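PDB 3BGH: putative neuraminyllactose-binding hemagglutinin homolog from Helicobacter pylori, which is of unknown function but, as a putative HpaA-family outer-membrane lipoprotein, probably acts as an adhesin that binds neuraminyllactose. Local coordinates for residues V19-F23 with R191-N195; S63-L68 with Y198-M202; M127-N133 with G149-I155. All blocks are in the same frame, centred on the assembly; numbering follows the deposited sequence.

Contact 1: V19-F23 with R191-N195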
ATOM      1  N   VAL A  19       1.836 -14.717 -20.083  1.00 67.31           N
ATOM      2  CA  VAL A  19       2.048 -15.049 -18.652  1.00 67.39           C
ATOM      3  C   VAL A  19       0.714 -15.468 -18.057  1.00 67.14           C
ATOM      4  O   VAL A  19      -0.275 -14.801 -18.262  1.00 68.00           O
ATOM      5  CB  VAL A  19       2.681 -13.840 -17.869  1.00 67.69           C
ATOM      6  CG1 VAL A  19       2.527 -14.001 -16.354  1.00 66.43           C
ATOM      7  CG2 VAL A  19       4.162 -13.668 -18.239  1.00 66.72           C
ATOM      8  N   GLU A  20       0.672 -16.589 -17.350  1.00 66.98           N
ATOM      9  CA  GLU A  20      -0.563 -17.001 -16.681  1.00 66.78           C
ATOM     10  C   GLU A  20      -0.400 -16.843 -15.174  1.00 65.72           C
ATOM     11  O   GLU A  20       0.730 -16.769 -14.674  1.00 65.01           O
ATOM     12  CB  GLU A  20      -0.969 -18.428 -17.067  1.00 67.54           C
ATOM     13  CG  GLU A  20      -2.201 -18.512 -18.037  1.00 71.20           C
ATOM     14  CD  GLU A  20      -1.864 -18.153 -19.496  1.00 75.95           C
ATOM     15  OE1 GLU A  20      -2.733 -17.552 -20.192  1.00 75.83           O
ATOM     16  OE2 GLU A  20      -0.728 -18.474 -19.939  1.00 77.91           O
ATOM     17  N   LEU A  21      -1.514 -16.747 -14.454  1.00 64.56           N
ATOM     18  CA  LEU A  21      -1.434 -16.587 -13.017  1.00 63.94           C
ATOM     19  C   LEU A  21      -0.626 -17.750 -12.466  1.00 64.31           C
ATOM     20  O   LEU A  21      -0.700 -18.853 -12.989  1.00 64.97           O
ATOM     21  CB  LEU A  21      -2.813 -16.573 -12.398  1.00 63.28           C
ATOM     22  CG  LEU A  21      -3.607 -15.277 -12.437  1.00 62.06           C
ATOM     23  CD1 LEU A  21      -4.958 -15.501 -11.736  1.00 60.68           C
ATOM     24  CD2 LEU A  21      -2.836 -14.162 -11.778  1.00 58.29           C
ATOM     25  N   HIS A  22       0.171 -17.520 -11.433  1.00 64.26           N
ATOM     26  CA  HIS A  22       0.897 -18.627 -10.844  1.00 64.64           C
ATOM     27  C   HIS A  22       1.033 -18.528  -9.344  1.00 64.33           C
ATOM     28  O   HIS A  22       2.128 -18.325  -8.825  1.00 62.82           O
ATOM     29  CB  HIS A  22       2.253 -18.839 -11.507  1.00 65.49           C
ATOM     30  CG  HIS A  22       2.819 -20.200 -11.262  1.00 69.61           C
ATOM     31  ND1 HIS A  22       4.020 -20.403 -10.612  1.00 73.11           N
ATOM     32  CD2 HIS A  22       2.324 -21.434 -11.539  1.00 72.11           C
ATOM     33  CE1 HIS A  22       4.254 -21.703 -10.524  1.00 75.48           C
ATOM     34  NE2 HIS A  22       3.241 -22.349 -11.081  1.00 75.24           N
ATOM     35  N   PHE A  23      -0.094 -18.705  -8.650  1.00 64.32           N
ATOM     36  CA  PHE A  23      -0.107 -18.619  -7.203  1.00 63.97           C
ATOM     37  C   PHE A  23       0.255 -19.989  -6.593  1.00 64.17           C
ATOM     38  O   PHE A  23      -0.557 -20.642  -5.961  1.00 63.96           O
ATOM     39  CB  PHE A  23      -1.438 -18.000  -6.719  1.00 63.50           C
ATOM     40  CG  PHE A  23      -1.732 -16.611  -7.324  1.00 62.33           C
ATOM     41  CD1 PHE A  23      -0.745 -15.890  -8.015  1.00 60.32           C
ATOM     42  CD2 PHE A  23      -2.991 -16.023  -7.188  1.00 60.90           C
ATOM     43  CE1 PHE A  23      -1.014 -14.624  -8.559  1.00 57.17           C
ATOM     44  CE2 PHE A  23      -3.263 -14.740  -7.719  1.00 58.38           C
ATOM     45  CZ  PHE A  23      -2.278 -14.050  -8.394  1.00 58.74           C
ATOM     46  N   ARG A 191      -0.808  -9.596 -13.814  1.00 59.19           N
ATOM     47  CA  ARG A 191      -0.493 -10.996 -13.655  1.00 59.09           C
ATOM     48  C   ARG A 191       0.950 -11.254 -13.177  1.00 58.04           C
ATOM     49  O   ARG A 191       1.162 -12.050 -12.248  1.00 58.26           O
ATOM     50  CB  ARG A 191      -0.856 -11.736 -14.943  1.00 59.04           C
ATOM     51  CG  ARG A 191      -2.021 -12.659 -14.740  1.00 62.50           C
ATOM     52  CD  ARG A 191      -3.044 -12.688 -15.856  1.00 66.50           C
ATOM     53  NE  ARG A 191      -2.603 -13.459 -17.006  1.00 69.04           N
ATOM     54  CZ  ARG A 191      -3.402 -13.865 -17.996  1.00 71.71           C
ATOM     55  NH1 ARG A 191      -4.715 -13.615 -17.980  1.00 70.58           N
ATOM     56  NH2 ARG A 191      -2.881 -14.545 -19.006  1.00 72.34           N
ATOM     57  N   LYS A 192       1.914 -10.552 -13.779  1.00 57.36           N
ATOM     58  CA  LYS A 192       3.351 -10.645 -13.427  1.00 56.26           C
ATOM     59  C   LYS A 192       3.659 -10.098 -12.056  1.00 55.16           C
ATOM     60  O   LYS A 192       4.373 -10.729 -11.284  1.00 55.63           O
ATOM     61  CB  LYS A 192       4.220  -9.908 -14.448  1.00 57.26           C
ATOM     62  CG  LYS A 192       4.395 -10.631 -15.796  1.00 58.11           C
ATOM     63  CD  LYS A 192       5.526 -10.043 -16.599  1.00 61.59           C
ATOM     64  CE  LYS A 192       5.015  -9.019 -17.608  1.00 64.40           C
ATOM     65  NZ  LYS A 192       6.150  -8.189 -18.154  1.00 67.89           N
ATOM     66  N   ILE A 193       3.103  -8.934 -11.749  1.00 53.48           N
ATOM     67  CA  ILE A 193       3.320  -8.288 -10.476  1.00 52.21           C
ATOM     68  C   ILE A 193       2.769  -9.128  -9.336  1.00 52.68           C
ATOM     69  O   ILE A 193       3.464  -9.338  -8.329  1.00 52.35           O
ATOM     70  CB  ILE A 193       2.737  -6.842 -10.482  1.00 52.95           C
ATOM     71  CG1 ILE A 193       3.668  -5.933 -11.311  1.00 51.90           C
ATOM     72  CG2 ILE A 193       2.510  -6.328  -9.056  1.00 48.96           C
ATOM     73  CD1 ILE A 193       3.080  -4.587 -11.729  1.00 50.98           C
ATOM     74  N   MET A 194       1.537  -9.621  -9.517  1.00 52.43           N
ATOM     75  CA  MET A 194       0.874 -10.479  -8.538  1.00 52.96           C
ATOM     76  C   MET A 194       1.630 -11.800  -8.323  1.00 52.61           C
ATOM     77  O   MET A 194       1.740 -12.247  -7.192  1.00 52.53           O
ATOM     78  CB  MET A 194      -0.600 -10.790  -8.911  1.00 52.74           C
ATOM     79  CG  MET A 194      -1.475  -9.619  -9.308  1.00 52.64           C
ATOM     80  SD  MET A 194      -2.983  -9.618  -8.352  1.00 54.02           S
ATOM     81  CE  MET A 194      -2.219  -8.964  -6.879  1.00 47.74           C
ATOM     82  N   ASN A 195       2.103 -12.439  -9.395  1.00 51.96           N
ATOM     83  CA  ASN A 195       2.920 -13.639  -9.234  1.00 52.25           C
ATOM     84  C   ASN A 195       4.146 -13.360  -8.406  1.00 52.71           C
ATOM     85  O   ASN A 195       4.495 -14.172  -7.571  1.00 52.79           O
ATOM     86  CB  ASN A 195       3.361 -14.264 -10.569  1.00 51.79           C
ATOM     87  CG  ASN A 195       2.206 -14.909 -11.321  1.00 51.73           C
ATOM     88  OD1 ASN A 195       1.164 -15.205 -10.739  1.00 54.73           O
ATOM     89  ND2 ASN A 195       2.373 -15.096 -12.616  1.00 48.67           N
TER
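The guanidinium of R191 meets the carbonyl of V19 at its edge: V19 O lies only 3° out of the guanidinium plane and takes two hydrogen bonds side-on, from R191 NE at 3.0 Å and from R191 NH2 at 2.7 Å. The carboxylate of E20 reaches the same NH2 in a salt bridge (E20 OE1 to R191 NH2 3.2 Å), running beside the arginine in the same direction with its plane turned 48° from the guanidinium. The amide of N195 is the second flat group. Its ND2 donates to E20 O at 3.1 Å, nearly in the amide plane, while its OD1 receives H22 N at 2.6 Å from above the carbonyl plane. With CG beside the backbone N (chi1 -70°), N195 directs this amide off the helix, bridging the carbonyl of E20 and the N-H of H22 in segment 19-23. The ring of F23 stands almost perpendicular to that amide, with CE1 close to OD1. Both polar residues belong to helix 186-208, on which the first modelled residues of the chain lie without regular secondary structure, in the loop before strand 38-48; R191 and N195, one helical turn apart, grip them at successive points. Apolar contacts fill the intervals. L21 CD2 presses on R191 CG at 3.4 Å, the two side chains crossing at about a right angle, and V19 straddles K192 CG with both methyls. F23 CZ rests against M194 CB at 3.7 Å; beyond the two segments the F23 ring also meets Y198, nearly parallel, and F60 edge-to-face.

Contact 2: S63-L68 with Y198-M202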
ATOM      1  N   SER A  63      -4.978 -19.649  -2.582  1.00 59.69           N
ATOM      2  CA  SER A  63      -3.710 -20.342  -2.687  1.00 58.98           C
ATOM      3  C   SER A  63      -2.847 -20.263  -1.426  1.00 58.85           C
ATOM      4  O   SER A  63      -2.229 -21.253  -1.055  1.00 59.30           O
ATOM      5  CB  SER A  63      -2.948 -19.880  -3.907  1.00 58.96           C
ATOM      6  OG  SER A  63      -3.776 -20.062  -5.034  1.00 59.53           O
ATOM      7  N   LEU A  64      -2.823 -19.104  -0.768  1.00 58.41           N
ATOM      8  CA  LEU A  64      -1.979 -18.868   0.412  1.00 57.94           C
ATOM      9  C   LEU A  64      -2.469 -19.745   1.542  1.00 58.10           C
ATOM     10  O   LEU A  64      -1.704 -20.307   2.318  1.00 56.85           O
ATOM     11  CB  LEU A  64      -2.026 -17.386   0.858  1.00 57.33           C
ATOM     12  CG  LEU A  64      -1.198 -16.291   0.175  1.00 57.00           C
ATOM     13  CD1 LEU A  64      -1.362 -14.962   0.925  1.00 55.74           C
ATOM     14  CD2 LEU A  64       0.304 -16.635   0.120  1.00 56.00           C
ATOM     15  N   PHE A  65      -3.784 -19.852   1.601  1.00 59.37           N
ATOM     16  CA  PHE A  65      -4.481 -20.576   2.635  1.00 59.99           C
ATOM     17  C   PHE A  65      -4.163 -22.079   2.530  1.00 59.90           C
ATOM     18  O   PHE A  65      -3.821 -22.725   3.524  1.00 60.80           O
ATOM     19  CB  PHE A  65      -5.956 -20.279   2.441  1.00 60.99           C
ATOM     20  CG  PHE A  65      -6.822 -20.694   3.571  1.00 61.90           C
ATOM     21  CD1 PHE A  65      -6.408 -20.537   4.883  1.00 63.49           C
ATOM     22  CD2 PHE A  65      -8.076 -21.229   3.315  1.00 63.03           C
ATOM     23  CE1 PHE A  65      -7.231 -20.919   5.942  1.00 62.79           C
ATOM     24  CE2 PHE A  65      -8.906 -21.620   4.354  1.00 65.09           C
ATOM     25  CZ  PHE A  65      -8.490 -21.467   5.676  1.00 63.46           C
ATOM     26  N   LEU A  66      -4.220 -22.633   1.327  1.00 59.52           N
ATOM     27  CA  LEU A  66      -4.071 -24.076   1.183  1.00 58.88           C
ATOM     28  C   LEU A  66      -2.613 -24.420   1.333  1.00 59.19           C
ATOM     29  O   LEU A  66      -2.256 -25.336   2.076  1.00 59.88           O
ATOM     30  CB  LEU A  66      -4.618 -24.586  -0.155  1.00 58.78           C
ATOM     31  CG  LEU A  66      -6.107 -24.359  -0.488  1.00 57.42           C
ATOM     32  CD1 LEU A  66      -6.352 -24.769  -1.917  1.00 53.15           C
ATOM     33  CD2 LEU A  66      -7.057 -25.105   0.455  1.00 54.32           C
ATOM     34  N   GLN A  67      -1.770 -23.651   0.662  1.00 59.19           N
ATOM     35  CA  GLN A  67      -0.346 -23.816   0.755  1.00 59.77           C
ATOM     36  C   GLN A  67       0.225 -23.684   2.162  1.00 60.26           C
ATOM     37  O   GLN A  67       1.128 -24.416   2.535  1.00 61.03           O
ATOM     38  CB  GLN A  67       0.328 -22.848  -0.166  1.00 60.07           C
ATOM     39  CG  GLN A  67       0.067 -23.150  -1.629  1.00 61.79           C
ATOM     40  CD  GLN A  67       1.345 -23.100  -2.402  1.00 63.23           C
ATOM     41  OE1 GLN A  67       1.718 -22.047  -2.940  1.00 63.51           O
ATOM     42  NE2 GLN A  67       2.076 -24.220  -2.406  1.00 62.77           N
ATOM     43  N   LEU A  68      -0.280 -22.743   2.940  1.00 60.63           N
ATOM     44  CA  LEU A  68       0.178 -22.615   4.300  1.00 60.91           C
ATOM     45  C   LEU A  68      -0.273 -23.794   5.142  1.00 61.33           C
ATOM     46  O   LEU A  68       0.424 -24.190   6.067  1.00 60.58           O
ATOM     47  CB  LEU A  68      -0.270 -21.304   4.920  1.00 60.23           C
ATOM     48  CG  LEU A  68       0.799 -20.278   4.635  1.00 61.35           C
ATOM     49  CD1 LEU A  68       0.222 -18.886   4.843  1.00 61.44           C
ATOM     50  CD2 LEU A  68       2.088 -20.552   5.511  1.00 62.39           C
ATOM     51  N   TYR A 198       3.064 -12.973  -4.872  1.00 49.54           N
ATOM     52  CA  TYR A 198       2.677 -14.228  -4.252  1.00 49.31           C
ATOM     53  C   TYR A 198       3.940 -14.995  -3.838  1.00 49.71           C
ATOM     54  O   TYR A 198       4.020 -15.457  -2.714  1.00 50.08           O
ATOM     55  CB  TYR A 198       1.816 -15.099  -5.180  1.00 48.24           C
ATOM     56  CG  TYR A 198       1.350 -16.353  -4.457  1.00 47.30           C
ATOM     57  CD1 TYR A 198       0.147 -16.382  -3.771  1.00 43.86           C
ATOM     58  CD2 TYR A 198       2.153 -17.490  -4.411  1.00 46.42           C
ATOM     59  CE1 TYR A 198      -0.263 -17.530  -3.108  1.00 43.96           C
ATOM     60  CE2 TYR A 198       1.754 -18.632  -3.748  1.00 43.18           C
ATOM     61  CZ  TYR A 198       0.561 -18.646  -3.095  1.00 44.86           C
ATOM     62  OH  TYR A 198       0.190 -19.796  -2.417  1.00 47.33           O
ATOM     63  N   HIS A 199       4.904 -15.113  -4.751  1.00 49.82           N
ATOM     64  CA  HIS A 199       6.189 -15.751  -4.494  1.00 51.63           C
ATOM     65  C   HIS A 199       6.857 -15.121  -3.248  1.00 51.66           C
ATOM     66  O   HIS A 199       7.126 -15.844  -2.297  1.00 52.17           O
ATOM     67  CB  HIS A 199       7.092 -15.685  -5.751  1.00 52.02           C
ATOM     68  CG  HIS A 199       8.462 -16.284  -5.570  1.00 56.26           C
ATOM     69  ND1 HIS A 199       8.716 -17.639  -5.695  1.00 56.69           N
ATOM     70  CD2 HIS A 199       9.666 -15.700  -5.331  1.00 59.32           C
ATOM     71  CE1 HIS A 199      10.006 -17.867  -5.516  1.00 57.86           C
ATOM     72  NE2 HIS A 199      10.607 -16.707  -5.299  1.00 61.86           N
ATOM     73  N   LYS A 200       7.066 -13.789  -3.235  1.00 50.58           N
ATOM     74  CA  LYS A 200       7.622 -13.108  -2.065  1.00 49.90           C
ATOM     75  C   LYS A 200       6.882 -13.374  -0.742  1.00 50.02           C
ATOM     76  O   LYS A 200       7.552 -13.563   0.284  1.00 50.34           O
ATOM     77  CB  LYS A 200       7.754 -11.588  -2.278  1.00 50.12           C
ATOM     78  CG  LYS A 200       8.522 -10.893  -1.138  1.00 48.77           C
ATOM     79  CD  LYS A 200       8.502  -9.347  -1.200  1.00 49.86           C
ATOM     80  CE  LYS A 200       9.482  -8.712  -0.192  1.00 48.29           C
ATOM     81  NZ  LYS A 200       9.662  -7.226  -0.323  1.00 48.44           N
ATOM     82  N   VAL A 201       5.541 -13.379  -0.740  1.00 48.63           N
ATOM     83  CA  VAL A 201       4.813 -13.657   0.522  1.00 49.09           C
ATOM     84  C   VAL A 201       5.125 -15.087   1.051  1.00 49.31           C
ATOM     85  O   VAL A 201       5.472 -15.281   2.217  1.00 49.02           O
ATOM     86  CB  VAL A 201       3.238 -13.423   0.443  1.00 48.04           C
ATOM     87  CG1 VAL A 201       2.575 -13.859   1.699  1.00 44.65           C
ATOM     88  CG2 VAL A 201       2.922 -11.956   0.222  1.00 48.05           C
ATOM     89  N   MET A 202       4.979 -16.070   0.187  1.00 49.59           N
ATOM     90  CA  MET A 202       5.195 -17.444   0.599  1.00 50.05           C
ATOM     91  C   MET A 202       6.622 -17.676   1.102  1.00 51.09           C
ATOM     92  O   MET A 202       6.799 -18.367   2.092  1.00 52.20           O
ATOM     93  CB  MET A 202       4.850 -18.400  -0.539  1.00 49.92           C
ATOM     94  CG  MET A 202       3.345 -18.678  -0.702  1.00 47.02           C
ATOM     95  SD  MET A 202       2.573 -19.360   0.745  1.00 42.75           S
ATOM     96  CE  MET A 202       3.553 -20.831   0.970  1.00 44.81           C
TER
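Helices 54-73 and 186-208 pack alongside each other on the sheet, and this contact is a buried part of their interface. The segment axes run in the same general direction, 11.4 Å apart at closest and crossing at -34°, a separation spanned by long side chains. Y198 bridges the gap: with CG anti to the backbone N (chi1 -176°), its ring extends to the other helix and its OH donates to Q67 OE1 at 2.8 Å. The bond uses an in-plane lone pair of the amide oxygen, and ring and amide planes lie within 3° of each other. The same hydroxyl passes 3.1 Å from S63 O. L64 is the apolar centre. Its CD2 comes obliquely to the tyrosine ring, 3.4 Å from Y198 CE1, and also packs on M202 SD (3.6 Å) and on V201 CG1 (3.9 Å). M202, bent at chi2 and chi3, brings its CE to Q67 CB. Outside the pair, Q67 OE1 accepts a second hydrogen bond from Y25 N, and S63 OG is bonded to E59 O. The chemistry thus implies a largely apolar, buried interface in which the phenol has an acceptor, and that acceptor, gripped by two donors, probably has its amide orientation fixed.

Contact 3: M127-N133 with G149-I155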
ATOM      1  N   MET A 127       3.364  -0.629 -11.269  1.00 48.29           N
ATOM      2  CA  MET A 127       4.094  -0.856 -10.029  1.00 46.81           C
ATOM      3  C   MET A 127       3.131  -1.053  -8.881  1.00 46.60           C
ATOM      4  O   MET A 127       2.146  -0.324  -8.767  1.00 46.81           O
ATOM      5  CB  MET A 127       5.027   0.338  -9.715  1.00 47.36           C
ATOM      6  CG  MET A 127       5.992   0.122  -8.493  1.00 48.16           C
ATOM      7  SD  MET A 127       7.102   1.541  -8.081  1.00 42.62           S
ATOM      8  CE  MET A 127       5.894   2.640  -7.461  1.00 45.04           C
ATOM      9  N   SER A 128       3.441  -1.999  -8.005  1.00 45.85           N
ATOM     10  CA  SER A 128       2.605  -2.259  -6.865  1.00 45.63           C
ATOM     11  C   SER A 128       2.905  -1.413  -5.626  1.00 45.79           C
ATOM     12  O   SER A 128       4.003  -0.852  -5.444  1.00 45.91           O
ATOM     13  CB  SER A 128       2.801  -3.690  -6.462  1.00 45.80           C
ATOM     14  OG  SER A 128       4.066  -3.744  -5.835  1.00 47.28           O
ATOM     15  N   SER A 129       1.927  -1.399  -4.731  1.00 45.84           N
ATOM     16  CA  SER A 129       2.117  -0.975  -3.352  1.00 45.03           C
ATOM     17  C   SER A 129       1.330  -1.974  -2.514  1.00 44.80           C
ATOM     18  O   SER A 129       0.631  -2.837  -3.056  1.00 45.37           O
ATOM     19  CB  SER A 129       1.584   0.445  -3.154  1.00 44.89           C
ATOM     20  OG  SER A 129       0.170   0.443  -3.146  1.00 47.94           O
ATOM     21  N   GLY A 130       1.415  -1.847  -1.206  1.00 44.35           N
ATOM     22  CA  GLY A 130       0.703  -2.703  -0.296  1.00 44.12           C
ATOM     23  C   GLY A 130       1.632  -3.398   0.673  1.00 44.04           C
ATOM     24  O   GLY A 130       2.807  -3.188   0.673  1.00 43.06           O
ATOM     25  N   TYR A 131       1.073  -4.260   1.488  1.00 44.59           N
ATOM     26  CA  TYR A 131       1.750  -4.727   2.640  1.00 46.17           C
ATOM     27  C   TYR A 131       0.861  -5.813   3.291  1.00 46.93           C
ATOM     28  O   TYR A 131      -0.347  -5.643   3.431  1.00 46.99           O
ATOM     29  CB  TYR A 131       2.003  -3.530   3.594  1.00 45.49           C
ATOM     30  CG  TYR A 131       2.818  -3.872   4.808  1.00 45.16           C
ATOM     31  CD1 TYR A 131       4.193  -3.643   4.848  1.00 43.82           C
ATOM     32  CD2 TYR A 131       2.213  -4.444   5.934  1.00 46.72           C
ATOM     33  CE1 TYR A 131       4.964  -3.986   5.982  1.00 42.17           C
ATOM     34  CE2 TYR A 131       2.974  -4.775   7.092  1.00 45.67           C
ATOM     35  CZ  TYR A 131       4.328  -4.528   7.098  1.00 45.57           C
ATOM     36  OH  TYR A 131       5.030  -4.873   8.221  1.00 48.29           O
ATOM     37  N   LEU A 132       1.472  -6.938   3.634  1.00 48.07           N
ATOM     38  CA  LEU A 132       0.775  -8.007   4.317  1.00 48.73           C
ATOM     39  C   LEU A 132       1.238  -8.183   5.734  1.00 48.92           C
ATOM     40  O   LEU A 132       2.443  -8.182   6.040  1.00 48.69           O
ATOM     41  CB  LEU A 132       0.944  -9.305   3.569  1.00 48.50           C
ATOM     42  CG  LEU A 132      -0.238  -9.613   2.666  1.00 53.01           C
ATOM     43  CD1 LEU A 132      -0.347  -8.622   1.521  1.00 54.26           C
ATOM     44  CD2 LEU A 132      -0.120 -11.040   2.116  1.00 56.11           C
ATOM     45  N   ASN A 133       0.268  -8.368   6.607  1.00 49.78           N
ATOM     46  CA  ASN A 133       0.573  -8.613   7.982  1.00 50.72           C
ATOM     47  C   ASN A 133       0.062  -9.951   8.478  1.00 51.20           C
ATOM     48  O   ASN A 133      -1.154 -10.190   8.529  1.00 51.04           O
ATOM     49  CB  ASN A 133      -0.026  -7.525   8.838  1.00 50.96           C
ATOM     50  CG  ASN A 133       0.532  -7.543  10.215  1.00 52.70           C
ATOM     51  OD1 ASN A 133       1.726  -7.234  10.425  1.00 56.11           O
ATOM     52  ND2 ASN A 133      -0.297  -7.918  11.178  1.00 51.05           N
ATOM     53  N   GLY A 149       5.450  -8.776   9.118  1.00 45.83           N
ATOM     54  CA  GLY A 149       5.032  -8.085   7.911  1.00 45.62           C
ATOM     55  C   GLY A 149       5.802  -8.489   6.664  1.00 46.67           C
ATOM     56  O   GLY A 149       6.976  -8.834   6.721  1.00 46.56           O
ATOM     57  N   ILE A 150       5.114  -8.494   5.526  1.00 47.38           N
ATOM     58  CA  ILE A 150       5.779  -8.599   4.265  1.00 47.10           C
ATOM     59  C   ILE A 150       5.304  -7.415   3.474  1.00 47.93           C
ATOM     60  O   ILE A 150       4.092  -7.232   3.255  1.00 49.41           O
ATOM     61  CB  ILE A 150       5.473  -9.899   3.538  1.00 47.17           C
ATOM     62  CG1 ILE A 150       5.519 -11.091   4.498  1.00 45.72           C
ATOM     63  CG2 ILE A 150       6.441 -10.082   2.403  1.00 46.54           C
ATOM     64  CD1 ILE A 150       4.137 -11.607   4.912  1.00 46.26           C
ATOM     65  N   ASP A 151       6.254  -6.568   3.132  1.00 47.09           N
ATOM     66  CA  ASP A 151       6.058  -5.476   2.222  1.00 47.22           C
ATOM     67  C   ASP A 151       6.040  -6.038   0.790  1.00 47.21           C
ATOM     68  O   ASP A 151       6.980  -6.750   0.353  1.00 45.89           O
ATOM     69  CB  ASP A 151       7.225  -4.503   2.387  1.00 47.78           C
ATOM     70  CG  ASP A 151       7.150  -3.301   1.459  1.00 51.85           C
ATOM     71  OD1 ASP A 151       6.250  -3.177   0.596  1.00 55.40           O
ATOM     72  OD2 ASP A 151       8.045  -2.458   1.583  1.00 58.26           O
ATOM     73  N   VAL A 152       4.986  -5.693   0.054  1.00 46.07           N
ATOM     74  CA  VAL A 152       4.845  -6.163  -1.315  1.00 45.77           C
ATOM     75  C   VAL A 152       4.810  -4.977  -2.279  1.00 46.12           C
ATOM     76  O   VAL A 152       4.348  -5.098  -3.393  1.00 46.36           O
ATOM     77  CB  VAL A 152       3.536  -7.025  -1.509  1.00 46.95           C
ATOM     78  CG1 VAL A 152       3.643  -8.389  -0.788  1.00 44.30           C
ATOM     79  CG2 VAL A 152       2.251  -6.222  -1.116  1.00 42.21           C
ATOM     80  N   SER A 153       5.290  -3.821  -1.854  1.00 46.42           N
ATOM     81  CA  SER A 153       5.330  -2.663  -2.745  1.00 47.27           C
ATOM     82  C   SER A 153       6.592  -2.612  -3.622  1.00 48.17           C
ATOM     83  O   SER A 153       7.527  -3.387  -3.428  1.00 48.20           O
ATOM     84  CB  SER A 153       5.201  -1.408  -1.923  1.00 46.19           C
ATOM     85  OG  SER A 153       6.428  -1.130  -1.280  1.00 47.75           O
ATOM     86  N   LYS A 154       6.612  -1.692  -4.583  1.00 49.62           N
ATOM     87  CA  LYS A 154       7.746  -1.527  -5.538  1.00 50.57           C
ATOM     88  C   LYS A 154       8.020  -2.693  -6.491  1.00 50.31           C
ATOM     89  O   LYS A 154       9.073  -2.739  -7.138  1.00 51.10           O
ATOM     90  CB  LYS A 154       9.053  -1.095  -4.836  1.00 50.63           C
ATOM     91  CG  LYS A 154       8.909   0.104  -3.928  1.00 53.73           C
ATOM     92  CD  LYS A 154       9.011   1.413  -4.660  1.00 61.77           C
ATOM     93  CE  LYS A 154       9.568   2.533  -3.724  1.00 65.21           C
ATOM     94  NZ  LYS A 154       9.738   3.835  -4.443  1.00 68.13           N
ATOM     95  N   ILE A 155       7.091  -3.623  -6.602  1.00 50.30           N
ATOM     96  CA  ILE A 155       7.163  -4.616  -7.662  1.00 50.93           C
ATOM     97  C   ILE A 155       6.747  -4.069  -9.050  1.00 51.80           C
ATOM     98  O   ILE A 155       5.624  -3.591  -9.223  1.00 52.18           O
ATOM     99  CB  ILE A 155       6.392  -5.895  -7.269  1.00 51.31           C
ATOM    100  CG1 ILE A 155       7.022  -6.488  -5.980  1.00 52.27           C
ATOM    101  CG2 ILE A 155       6.467  -6.884  -8.383  1.00 50.63           C
ATOM    102  CD1 ILE A 155       6.380  -7.742  -5.443  1.00 50.02           C
TER
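The two strands run antiparallel, their axes 4.7 Å apart and 162° between directions, with L132 and I150 forming a hydrogen-bonded pair flanked by the non-hydrogen-bonded pairs Y131-D151 and N133-G149. L132 N to I150 O and I150 N to L132 O are both 2.7 Å, the first at 173° and so almost straight. Past D151 the regular ladder breaks: V152 N makes only a weak bond to G130 O, and S128 takes over the pairing. Its OG, between backbone N and carbonyl carbon (chi1 74°), donates to V152 O at 2.8 Å in the carbonyl plane, on a lone pair, and accepts from I155 N at 3.1 Å. S128 N and O bond to I155 O and K154 N as well, which closes the irregular loop back onto the strand. D151 OD1 accepts S153 N at 2.7 Å, making an Asx turn at the break, and S153 OG as well. The Y131 ring lies across the neighbouring strand, with I150 O over one face near the rim and Y131 OH 3.2 Å from G149 CA. V152 CG2 presses on G130. This hairpin forms one edge of the chain's five-stranded sheet: strand 98-114 pairs with the other side of 123-137, helix 186-208 covers the face carrying L132 and I150, and Y131 and M127 pack on the second subunit.

How the contacts relate
Contacts 1 and 2 share helix 186-208, and contact 3 packs against it. The first two use successive parts of the helix and meet where F23 packs on S63 and Y198, while contact 3 lies in the sheet that this helix packs on, touching I193 of contact 1 and V201 of contact 2; K200 NZ also probably bonds to D151 O. Contact 2 is the core member, fully buried and mostly apolar, about 5 Å from the chain centre to its own centre. Contact 1 is nearer the surface and relies on side chains gripping backbone groups and on a salt bridge. Contact 3, partly buried, is chiefly backbone-paired and lies nested in sequence inside the loops closed by the other two.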